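Long-range contacts in DUF3845 domain-containing protein (Bacteroides thetaiotaomicron VPI-5482, PDB 3GF6), which is of unknown function but is a bacterial lipoprotein with an all-beta domain, probably related to the C1q and TNF families: residues 8-17 with 142-150; 131-142 with 187-197. All blocks are in the same frame, centred on the assembly; numbering follows the deposited sequence. Where two conformers were deposited one is given.

Contact 1. Residues 8-17 with 142-150; sequences YPVGDVDIER and FQPYPPANF
Tyr145 meets Tyr8 and Pro9 where the N-terminal segment crosses the loop 142-150, which joins the paired strands 129-139 and 153-158 of one sheet of this all-beta fold. The Tyr145 hydroxyl donates to a lone pair of Pro9 O, lying in the plane of that carbonyl, with OH 2.6 Å from O. Its ring is covered on both faces. Tyr8 lies over one, with Tyr8 CD1 3.4 Å from Tyr145 CG and Tyr8 CA also above the ring, the two ring planes inclined at 47°; Pro146 CB sits over the other. With CG anti to the backbone N (chi1 -165°), the Tyr145 side chain reaches across to the N-terminal segment. Putting an alanine here would probably leave Pro9 O without its hydroxyl donor and open a gap between Tyr8 and Pro146. At the ring edge, the CG2 methyl of Val10 also packs 3.8 Å from Pro147 CG. Farther along, Arg17 stretches its extended chain to the 3-10 turn 147-149: NH2 lies 3.1 Å from Ala148 O, bonding from above the carbonyl plane, while NE and NH2 both make weak bonds to Phe150 O. Outside the contact, Tyr8 OH is hydrogen-bonded to Asn93, and strand 14-16 pairs with strand 153-158, which places Arg17 beside the turn. The loop includes a cis peptide before Pro146 and a bond from Phe150 N to Pro147 O, 3.0 Å long. Behind it, Pro144 CB is centred over the Phe150 ring, 3.6 Å above its plane.

Contact 2. Residues 131-142 with 187-197; sequences IDYVYAQLASLF and QLYFNLFINLA
Asn195 and Asp132 meet at a classic beta bulge in the antiparallel pairing of strands 133-139 and 187-197. Asn195 ND2 donates almost straight (172°) to Asp132 OD2 at 3.0 Å, in its own amide plane but on the anti side of the carboxylate and 34° out of its plane, while Asn195 O takes Asp132 N at 2.9 Å and, weakly, Tyr133 N. Both side chains have second partners, Tyr7 OH on Asp132 OD2 and Thr58 on Asn195 OD1. Regular backbone pairs follow as far as Ala139 and Tyr189. Tyr133 folds back over the neighbouring strand (chi1 76°), so that Asn195 N lies above its ring centre; its OH shares a water with Ile194 O. On the same face, Phe193 CB rests over the Tyr135 ring, and the Phe193 edge meets the Phe142 face, Phe193 CE1 lying 3.6 Å from Phe142 CZ. Phe142 in turn presents an edge, offset, to Tyr189, completing an aromatic cluster. The other face is aliphatic apart from Phe190 and packs on strand 112-123 of the second sheet. There Val134 CG2 lies 3.8 Å from Ile194 CG1, and Ala136 CB is pressed unusually close to Leu192 CD2, at 3.5 Å.

From the N terminus, residues 8-13 pass over the sheet as loop before 14-16 joins its edge beside 153-158, and contact 1 closes a loop of 124 intervening residues onto 142-150. Strand 133-139 comes just before that loop segment, and contact 2 closes a shorter loop, of 44 residues, onto 187-197. The four segments alternate along the chain, so the two closures cross; the ranges meet at Phe142, which packs only in contact 2. Their centres are about 9 Å apart and they touch directly: Val10 CG2 is 3.4 Å from Tyr135 CE1, and Pro147 packs on Gln137. Contact 2 thus joins two central strands, while contact 1 lays the N-terminal segment and the loop over one face of them.

Contact 1. Residues 8-17 with 142-150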
loop_
_atom_site.group_PDB
_atom_site.type_symbol
_atom_site.label_atom_id
_atom_site.label_comp_id
_atom_site.label_asym_id
_atom_site.label_seq_id
_atom_site.Cartn_x
_atom_site.Cartn_y
_atom_site.Cartn_z
ATOM N N TYR A 8 -8.126 4.363 -12.564
ATOM C CA TYR A 8 -7.007 5.073 -11.967
ATOM C C TYR A 8 -5.640 4.344 -12.108
ATOM O O TYR A 8 -5.003 4.003 -11.103
ATOM C CB TYR A 8 -7.298 5.265 -10.495
ATOM C CG TYR A 8 -8.494 6.136 -10.126
ATOM C CD1 TYR A 8 -8.649 7.423 -10.639
ATOM C CD2 TYR A 8 -9.407 5.700 -9.192
ATOM C CE1 TYR A 8 -9.727 8.258 -10.235
ATOM C CE2 TYR A 8 -10.491 6.504 -8.793
ATOM C CZ TYR A 8 -10.624 7.795 -9.287
ATOM O OH TYR A 8 -11.690 8.581 -8.869
ATOM N N PRO A 9 -5.176 4.121 -13.355
ATOM C CA PRO A 9 -3.919 3.396 -13.563
ATOM C C PRO A 9 -2.666 4.200 -13.197
ATOM O O PRO A 9 -2.599 5.407 -13.437
ATOM C CB PRO A 9 -3.927 3.088 -15.068
ATOM C CG PRO A 9 -4.672 4.248 -15.685
ATOM C CD PRO A 9 -5.755 4.592 -14.615
ATOM N N VAL A 10 -1.672 3.501 -12.677
ATOM C CA VAL A 10 -0.348 4.057 -12.464
ATOM C C VAL A 10 0.601 3.045 -13.010
ATOM O O VAL A 10 0.520 1.858 -12.654
ATOM C CB VAL A 10 -0.074 4.340 -10.999
ATOM C CG1 VAL A 10 1.417 4.732 -10.757
ATOM C CG2 VAL A 10 -1.054 5.419 -10.493
ATOM N N GLY A 11 1.508 3.518 -13.871
ATOM C CA GLY A 11 2.478 2.676 -14.523
ATOM C C GLY A 11 3.828 2.627 -13.818
ATOM O O GLY A 11 3.911 2.449 -12.601
ATOM N N ASP A 12 4.898 2.812 -14.604
ATOM C CA ASP A 12 6.260 2.746 -14.061
ATOM C C ASP A 12 6.632 4.083 -13.433
ATOM O O ASP A 12 7.357 4.891 -13.998
ATOM C CB ASP A 12 7.250 2.306 -15.132
ATOM C CG ASP A 12 6.861 0.972 -15.781
ATOM O OD1 ASP A 12 6.346 0.052 -15.074
ATOM O OD2 ASP A 12 7.082 0.848 -17.012
ATOM N N VAL A 13 6.082 4.321 -12.251
ATOM C CA VAL A 13 6.194 5.597 -11.602
ATOM C C VAL A 13 7.064 5.425 -10.359
ATOM O O VAL A 13 6.957 4.433 -9.645
ATOM C CB VAL A 13 4.822 6.153 -11.208
ATOM C CG1 VAL A 13 4.973 7.323 -10.274
ATOM C CG2 VAL A 13 4.059 6.539 -12.435
ATOM N N ASP A 14 7.926 6.396 -10.128
ATOM C CA ASP A 14 8.769 6.419 -8.940
ATOM C C ASP A 14 8.841 7.847 -8.391
ATOM O O ASP A 14 9.664 8.670 -8.855
ATOM C CB ASP A 14 10.167 5.914 -9.285
ATOM C CG ASP A 14 11.006 5.668 -8.072
ATOM O OD1 ASP A 14 10.614 6.074 -6.959
ATOM O OD2 ASP A 14 12.090 5.064 -8.231
ATOM N N ILE A 15 7.958 8.122 -7.438
ATOM C CA ILE A 15 7.847 9.404 -6.735
ATOM C C ILE A 15 8.315 9.240 -5.293
ATOM O O ILE A 15 7.815 8.348 -4.572
ATOM C CB ILE A 15 6.353 9.861 -6.692
ATOM C CG1 ILE A 15 5.865 10.240 -8.095
ATOM C CG2 ILE A 15 6.132 11.028 -5.724
ATOM C CD1 ILE A 15 4.359 10.084 -8.276
ATOM N N GLU A 16 9.248 10.078 -4.856
ATOM C CA GLU A 16 9.645 10.123 -3.439
ATOM C C GLU A 16 9.782 11.565 -3.019
ATOM O O GLU A 16 10.529 12.307 -3.652
ATOM C CB GLU A 16 10.982 9.411 -3.203
ATOM C CG GLU A 16 10.887 7.927 -2.973
ATOM C CD GLU A 16 12.206 7.307 -2.495
ATOM O OE1 GLU A 16 12.834 7.829 -1.526
ATOM O OE2 GLU A 16 12.615 6.306 -3.116
ATOM N N ARG A 17 9.037 11.956 -1.995
ATOM C CA ARG A 17 9.086 13.300 -1.471
ATOM C C ARG A 17 9.499 13.246 -0.010
ATOM O O ARG A 17 9.450 12.179 0.641
ATOM C CB ARG A 17 7.730 13.986 -1.557
ATOM C CG ARG A 17 7.085 13.958 -2.964
ATOM C CD ARG A 17 5.934 14.931 -2.995
ATOM N NE ARG A 17 4.893 14.527 -3.935
ATOM C CZ ARG A 17 4.949 14.682 -5.247
ATOM N NH1 ARG A 17 6.010 15.210 -5.833
ATOM N NH2 ARG A 17 3.931 14.298 -5.975
ATOM N N PHE A 142 -6.120 9.325 0.521
ATOM C CA PHE A 142 -6.416 8.011 -0.025
ATOM C C PHE A 142 -6.683 8.090 -1.527
ATOM O O PHE A 142 -7.576 8.801 -1.963
ATOM C CB PHE A 142 -7.623 7.377 0.717
ATOM C CG PHE A 142 -7.878 5.969 0.329
ATOM C CD1 PHE A 142 -8.589 5.655 -0.808
ATOM C CD2 PHE A 142 -7.288 4.919 1.070
ATOM C CE1 PHE A 142 -8.758 4.314 -1.203
ATOM C CE2 PHE A 142 -7.462 3.579 0.698
ATOM C CZ PHE A 142 -8.200 3.283 -0.442
ATOM N N GLN A 143 -5.908 7.330 -2.297
ATOM C CA GLN A 143 -5.997 7.259 -3.762
ATOM C C GLN A 143 -6.149 8.628 -4.473
ATOM O O GLN A 143 -7.000 8.777 -5.336
ATOM C CB GLN A 143 -7.090 6.279 -4.199
ATOM C CG GLN A 143 -6.810 5.630 -5.568
ATOM C CD GLN A 143 -7.886 4.710 -6.068
ATOM O OE1 GLN A 143 -9.064 4.789 -5.669
ATOM N NE2 GLN A 143 -7.506 3.831 -6.925
ATOM N N PRO A 144 -5.296 9.629 -4.128
ATOM C CA PRO A 144 -5.359 10.867 -4.908
ATOM C C PRO A 144 -4.900 10.585 -6.334
ATOM O O PRO A 144 -3.947 9.833 -6.533
ATOM C CB PRO A 144 -4.347 11.779 -4.203
ATOM C CG PRO A 144 -3.322 10.807 -3.621
ATOM C CD PRO A 144 -4.179 9.637 -3.157
ATOM N N TYR A 145 -5.558 11.177 -7.324
ATOM C CA TYR A 145 -5.254 10.822 -8.705
ATOM C C TYR A 145 -5.258 12.029 -9.623
ATOM O O TYR A 145 -6.192 12.832 -9.610
ATOM C CB TYR A 145 -6.250 9.803 -9.239
ATOM C CG TYR A 145 -5.746 9.159 -10.499
ATOM C CD1 TYR A 145 -6.087 9.644 -11.760
ATOM C CD2 TYR A 145 -4.873 8.091 -10.425
ATOM C CE1 TYR A 145 -5.592 9.035 -12.930
ATOM C CE2 TYR A 145 -4.366 7.488 -11.587
ATOM C CZ TYR A 145 -4.731 7.970 -12.828
ATOM O OH TYR A 145 -4.232 7.363 -13.956
ATOM N N PRO A 146 -4.221 12.150 -10.464
ATOM C CA PRO A 146 -3.034 11.307 -10.603
ATOM C C PRO A 146 -2.040 11.615 -9.478
ATOM O O PRO A 146 -1.840 12.773 -9.132
ATOM C CB PRO A 146 -2.473 11.691 -11.973
ATOM C CG PRO A 146 -3.379 12.733 -12.528
ATOM C CD PRO A 146 -4.219 13.252 -11.438
ATOM N N PRO A 147 -1.457 10.579 -8.862
ATOM C CA PRO A 147 -0.690 10.821 -7.639
ATOM C C PRO A 147 0.499 11.782 -7.806
ATOM O O PRO A 147 0.823 12.578 -6.880
ATOM C CB PRO A 147 -0.220 9.421 -7.221
ATOM C CG PRO A 147 -0.623 8.473 -8.281
ATOM C CD PRO A 147 -1.508 9.160 -9.262
ATOM N N ALA A 148 1.116 11.780 -8.980
ATOM C CA ALA A 148 2.235 12.691 -9.224
ATOM C C ALA A 148 1.877 14.164 -9.045
ATOM O O ALA A 148 2.767 14.960 -8.751
ATOM C CB ALA A 148 2.843 12.443 -10.625
ATOM N N ASN A 149 0.594 14.524 -9.182
ATOM C CA ASN A 149 0.125 15.905 -9.064
ATOM C C ASN A 149 -0.125 16.376 -7.628
ATOM O O ASN A 149 -0.525 17.518 -7.436
ATOM C CB ASN A 149 -1.161 16.123 -9.874
ATOM C CG ASN A 149 -0.950 16.011 -11.402
ATOM O OD1 ASN A 149 0.138 15.662 -11.889
ATOM N ND2 ASN A 149 -2.005 16.281 -12.150
ATOM N N PHE A 150 0.058 15.508 -6.630
ATOM C CA PHE A 150 -0.267 15.858 -5.243
ATOM C C PHE A 150 0.993 15.868 -4.370
ATOM O O PHE A 150 1.657 14.840 -4.235
ATOM C CB PHE A 150 -1.259 14.854 -4.650
ATOM C CG PHE A 150 -2.630 14.932 -5.222
ATOM C CD1 PHE A 150 -2.916 14.365 -6.468
ATOM C CD2 PHE A 150 -3.662 15.537 -4.514
ATOM C CE1 PHE A 150 -4.202 14.420 -7.015
ATOM C CE2 PHE A 150 -4.954 15.599 -5.047
ATOM C CZ PHE A 150 -5.227 15.036 -6.296
#

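Contact 2. Residues 131-142 with 187-197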
loop_
_atom_site.group_PDB
_atom_site.type_symbol
_atom_site.label_atom_id
_atom_site.label_comp_id
_atom_site.label_asym_id
_atom_site.label_seq_id
_atom_site.Cartn_x
_atom_site.Cartn_y
_atom_site.Cartn_z
ATOM N N ILE A 131 -1.749 -8.759 -14.371
ATOM C CA ILE A 131 -1.720 -7.551 -13.604
ATOM C C ILE A 131 -1.702 -6.368 -14.607
ATOM O O ILE A 131 -0.702 -6.147 -15.311
ATOM C CB ILE A 131 -0.480 -7.502 -12.679
ATOM C CG1 ILE A 131 -0.497 -8.661 -11.672
ATOM C CG2 ILE A 131 -0.384 -6.120 -11.977
ATOM C CD1 ILE A 131 0.858 -8.984 -11.029
ATOM N N ASP A 132 -2.811 -5.632 -14.681
ATOM C CA ASP A 132 -2.929 -4.395 -15.477
ATOM C C ASP A 132 -2.070 -3.287 -14.879
ATOM O O ASP A 132 -1.278 -2.665 -15.558
ATOM C CB ASP A 132 -4.404 -3.951 -15.528
ATOM C CG ASP A 132 -4.619 -2.649 -16.293
ATOM O OD1 ASP A 132 -4.036 -2.484 -17.385
ATOM O OD2 ASP A 132 -5.328 -1.765 -15.788
ATOM N N TYR A 133 -2.253 -3.031 -13.595
ATOM C CA TYR A 133 -1.361 -2.127 -12.872
ATOM C C TYR A 133 -1.259 -2.544 -11.419
ATOM O O TYR A 133 -2.148 -3.229 -10.892
ATOM C CB TYR A 133 -1.809 -0.667 -13.023
ATOM C CG TYR A 133 -3.028 -0.239 -12.193
ATOM C CD1 TYR A 133 -2.910 0.050 -10.833
ATOM C CD2 TYR A 133 -4.255 -0.040 -12.791
ATOM C CE1 TYR A 133 -4.030 0.407 -10.087
ATOM C CE2 TYR A 133 -5.366 0.382 -12.067
ATOM C CZ TYR A 133 -5.253 0.591 -10.714
ATOM O OH TYR A 133 -6.346 1.041 -9.984
ATOM N N VAL A 134 -0.167 -2.143 -10.786
ATOM C CA VAL A 134 0.051 -2.343 -9.356
ATOM C C VAL A 134 1.005 -1.264 -8.866
ATOM O O VAL A 134 2.050 -1.029 -9.481
ATOM C CB VAL A 134 0.590 -3.758 -9.000
ATOM C CG1 VAL A 134 1.821 -4.175 -9.852
ATOM C CG2 VAL A 134 0.937 -3.861 -7.511
ATOM N N TYR A 135 0.660 -0.621 -7.771
ATOM C CA TYR A 135 1.569 0.316 -7.138
ATOM C C TYR A 135 1.402 0.419 -5.633
ATOM O O TYR A 135 0.302 0.205 -5.123
ATOM C CB TYR A 135 1.453 1.693 -7.751
ATOM C CG TYR A 135 0.180 2.486 -7.553
ATOM C CD1 TYR A 135 -0.951 2.253 -8.330
ATOM C CD2 TYR A 135 0.129 3.512 -6.642
ATOM C CE1 TYR A 135 -2.078 3.070 -8.201
ATOM C CE2 TYR A 135 -1.005 4.304 -6.487
ATOM C CZ TYR A 135 -2.095 4.070 -7.266
ATOM O OH TYR A 135 -3.150 4.901 -7.159
ATOM N N ALA A 136 2.510 0.755 -4.948
ATOM C CA ALA A 136 2.555 0.998 -3.498
ATOM C C ALA A 136 2.583 2.497 -3.262
ATOM O O ALA A 136 3.260 3.241 -3.990
ATOM C CB ALA A 136 3.770 0.295 -2.820
ATOM N N GLN A 137 1.797 2.949 -2.294
ATOM C CA GLN A 137 1.721 4.368 -2.019
ATOM C C GLN A 137 1.609 4.723 -0.548
ATOM O O GLN A 137 0.806 4.159 0.190
ATOM C CB GLN A 137 0.537 4.965 -2.774
ATOM C CG GLN A 137 0.417 6.446 -2.655
ATOM C CD GLN A 137 -0.371 7.014 -3.799
ATOM O OE1 GLN A 137 0.197 7.306 -4.838
ATOM N NE2 GLN A 137 -1.693 7.170 -3.622
ATOM N N LEU A 138 2.472 5.662 -0.155
ATOM C CA LEU A 138 2.421 6.319 1.157
ATOM C C LEU A 138 2.023 7.759 0.873
ATOM O O LEU A 138 2.664 8.417 0.074
ATOM C CB LEU A 138 3.785 6.291 1.803
ATOM C CG LEU A 138 3.923 6.814 3.204
ATOM C CD1 LEU A 138 3.192 5.774 4.132
ATOM C CD2 LEU A 138 5.448 7.067 3.562
ATOM N N ALA A 139 0.981 8.232 1.552
ATOM C CA ALA A 139 0.328 9.497 1.249
ATOM C C ALA A 139 -0.508 9.987 2.423
ATOM O O ALA A 139 -0.934 9.194 3.267
ATOM C CB ALA A 139 -0.563 9.348 -0.001
ATOM N N SER A 140 -0.763 11.287 2.454
ATOM C CA SER A 140 -1.698 11.875 3.426
ATOM C C SER A 140 -3.149 11.938 2.906
ATOM O O SER A 140 -3.981 12.489 3.575
ATOM C CB SER A 140 -1.191 13.241 3.871
ATOM O OG SER A 140 -1.329 14.149 2.801
ATOM N N LEU A 141 -3.411 11.423 1.688
ATOM C CA LEU A 141 -4.751 11.245 1.110
ATOM C C LEU A 141 -4.885 9.803 0.627
ATOM O O LEU A 141 -3.868 9.160 0.354
ATOM C CB LEU A 141 -4.958 12.184 -0.074
ATOM C CG LEU A 141 -4.872 13.676 0.280
ATOM C CD1 LEU A 141 -4.920 14.509 -0.992
ATOM C CD2 LEU A 141 -6.013 14.063 1.267
ATOM N N PHE A 142 -6.120 9.325 0.521
ATOM C CA PHE A 142 -6.416 8.011 -0.025
ATOM C C PHE A 142 -6.683 8.090 -1.527
ATOM O O PHE A 142 -7.576 8.801 -1.963
ATOM C CB PHE A 142 -7.623 7.377 0.717
ATOM C CG PHE A 142 -7.878 5.969 0.329
ATOM C CD1 PHE A 142 -8.589 5.655 -0.808
ATOM C CD2 PHE A 142 -7.288 4.919 1.070
ATOM C CE1 PHE A 142 -8.758 4.314 -1.203
ATOM C CE2 PHE A 142 -7.462 3.579 0.698
ATOM C CZ PHE A 142 -8.200 3.283 -0.442
ATOM N N GLN A 187 -3.815 12.358 8.480
ATOM C CA GLN A 187 -3.907 10.917 8.419
ATOM C C GLN A 187 -2.892 10.420 7.391
ATOM O O GLN A 187 -2.706 11.066 6.373
ATOM C CB GLN A 187 -5.328 10.476 8.022
ATOM C CG GLN A 187 -6.388 10.963 8.983
ATOM C CD GLN A 187 -7.788 10.619 8.509
ATOM O OE1 GLN A 187 -8.397 9.680 9.022
ATOM N NE2 GLN A 187 -8.319 11.399 7.557
ATOM N N LEU A 188 -2.241 9.294 7.696
ATOM C CA LEU A 188 -1.240 8.661 6.835
ATOM C C LEU A 188 -1.777 7.320 6.306
ATOM O O LEU A 188 -2.218 6.445 7.090
ATOM C CB LEU A 188 0.049 8.436 7.633
ATOM C CG LEU A 188 1.300 7.987 6.870
ATOM C CD1 LEU A 188 1.784 9.090 5.933
ATOM C CD2 LEU A 188 2.415 7.578 7.890
ATOM N N TYR A 189 -1.667 7.153 4.989
ATOM C CA TYR A 189 -2.162 5.964 4.283
ATOM C C TYR A 189 -0.993 5.191 3.681
ATOM O O TYR A 189 -0.075 5.808 3.135
ATOM C CB TYR A 189 -3.147 6.351 3.179
ATOM C CG TYR A 189 -4.343 7.147 3.702
ATOM C CD1 TYR A 189 -4.288 8.538 3.844
ATOM C CD2 TYR A 189 -5.500 6.502 4.094
ATOM C CE1 TYR A 189 -5.364 9.261 4.344
ATOM C CE2 TYR A 189 -6.612 7.243 4.594
ATOM C CZ TYR A 189 -6.521 8.606 4.735
ATOM O OH TYR A 189 -7.601 9.330 5.217
ATOM N N PHE A 190 -1.049 3.864 3.789
ATOM C CA PHE A 190 -0.035 2.957 3.166
ATOM C C PHE A 190 -0.755 1.768 2.585
ATOM O O PHE A 190 -1.371 0.988 3.314
ATOM C CB PHE A 190 1.046 2.597 4.179
ATOM C CG PHE A 190 2.204 1.819 3.630
ATOM C CD1 PHE A 190 2.816 2.155 2.408
ATOM C CD2 PHE A 190 2.751 0.777 4.391
ATOM C CE1 PHE A 190 3.919 1.408 1.924
ATOM C CE2 PHE A 190 3.824 0.036 3.911
ATOM C CZ PHE A 190 4.400 0.351 2.677
ATOM N N ASN A 191 -0.768 1.707 1.246
ATOM C CA ASN A 191 -1.582 0.751 0.512
ATOM C C ASN A 191 -0.929 0.295 -0.778
ATOM O O ASN A 191 -0.008 0.942 -1.284
ATOM C CB ASN A 191 -2.955 1.323 0.117
ATOM C CG ASN A 191 -3.773 1.782 1.296
ATOM O OD1 ASN A 191 -4.657 1.048 1.824
ATOM N ND2 ASN A 191 -3.516 3.006 1.722
ATOM N N LEU A 192 -1.412 -0.834 -1.283
ATOM C CA LEU A 192 -1.253 -1.208 -2.685
ATOM C C LEU A 192 -2.579 -0.972 -3.410
ATOM O O LEU A 192 -3.667 -1.271 -2.879
ATOM C CB LEU A 192 -0.875 -2.674 -2.873
ATOM C CG LEU A 192 0.435 -3.173 -2.269
ATOM C CD1 LEU A 192 0.620 -4.685 -2.571
ATOM C CD2 LEU A 192 1.595 -2.406 -2.805
ATOM N N PHE A 193 -2.490 -0.438 -4.616
ATOM C CA PHE A 193 -3.626 -0.290 -5.521
ATOM C C PHE A 193 -3.370 -1.152 -6.764
ATOM O O PHE A 193 -2.262 -1.080 -7.340
ATOM C CB PHE A 193 -3.819 1.207 -5.865
ATOM C CG PHE A 193 -4.261 2.033 -4.686
ATOM C CD1 PHE A 193 -5.582 2.062 -4.286
ATOM C CD2 PHE A 193 -3.374 2.817 -4.010
ATOM C CE1 PHE A 193 -5.972 2.756 -3.184
ATOM C CE2 PHE A 193 -3.765 3.550 -2.918
ATOM C CZ PHE A 193 -5.092 3.571 -2.532
ATOM N N ILE A 194 -4.333 -2.025 -7.083
ATOM C CA ILE A 194 -4.176 -3.060 -8.107
ATOM C C ILE A 194 -5.367 -3.098 -9.054
ATOM O O ILE A 194 -6.507 -2.859 -8.648
ATOM C CB ILE A 194 -3.976 -4.477 -7.452
ATOM C CG1 ILE A 194 -2.676 -4.519 -6.679
ATOM C CG2 ILE A 194 -3.966 -5.622 -8.546
ATOM C CD1 ILE A 194 -2.678 -5.608 -5.573
ATOM N N ASN A 195 -5.126 -3.424 -10.325
ATOM C CA ASN A 195 -6.204 -3.820 -11.208
ATOM C C ASN A 195 -5.742 -5.035 -12.010
ATOM O O ASN A 195 -4.635 -5.050 -12.493
ATOM C CB ASN A 195 -6.618 -2.725 -12.195
ATOM C CG ASN A 195 -7.824 -3.142 -13.040
ATOM O OD1 ASN A 195 -8.837 -3.600 -12.493
ATOM N ND2 ASN A 195 -7.697 -3.055 -14.379
ATOM N N LEU A 196 -6.568 -6.057 -12.079
ATOM C CA LEU A 196 -6.286 -7.199 -12.976
ATOM C C LEU A 196 -7.233 -7.193 -14.162
ATOM O O LEU A 196 -8.407 -6.870 -14.034
ATOM C CB LEU A 196 -6.466 -8.533 -12.251
ATOM C CG LEU A 196 -5.873 -8.672 -10.848
ATOM C CD1 LEU A 196 -6.258 -10.039 -10.197
ATOM C CD2 LEU A 196 -4.360 -8.480 -10.859
ATOM N N ALA A 197 -6.700 -7.571 -15.322
ATOM C CA ALA A 197 -7.477 -7.764 -16.548
ATOM C C ALA A 197 -7.377 -9.229 -16.917
ATOM O O ALA A 197 -6.327 -9.849 -16.765
ATOM C CB ALA A 197 -6.937 -6.834 -17.678
HETATM O O HOH W 1 -7.037 -0.098 -7.247
#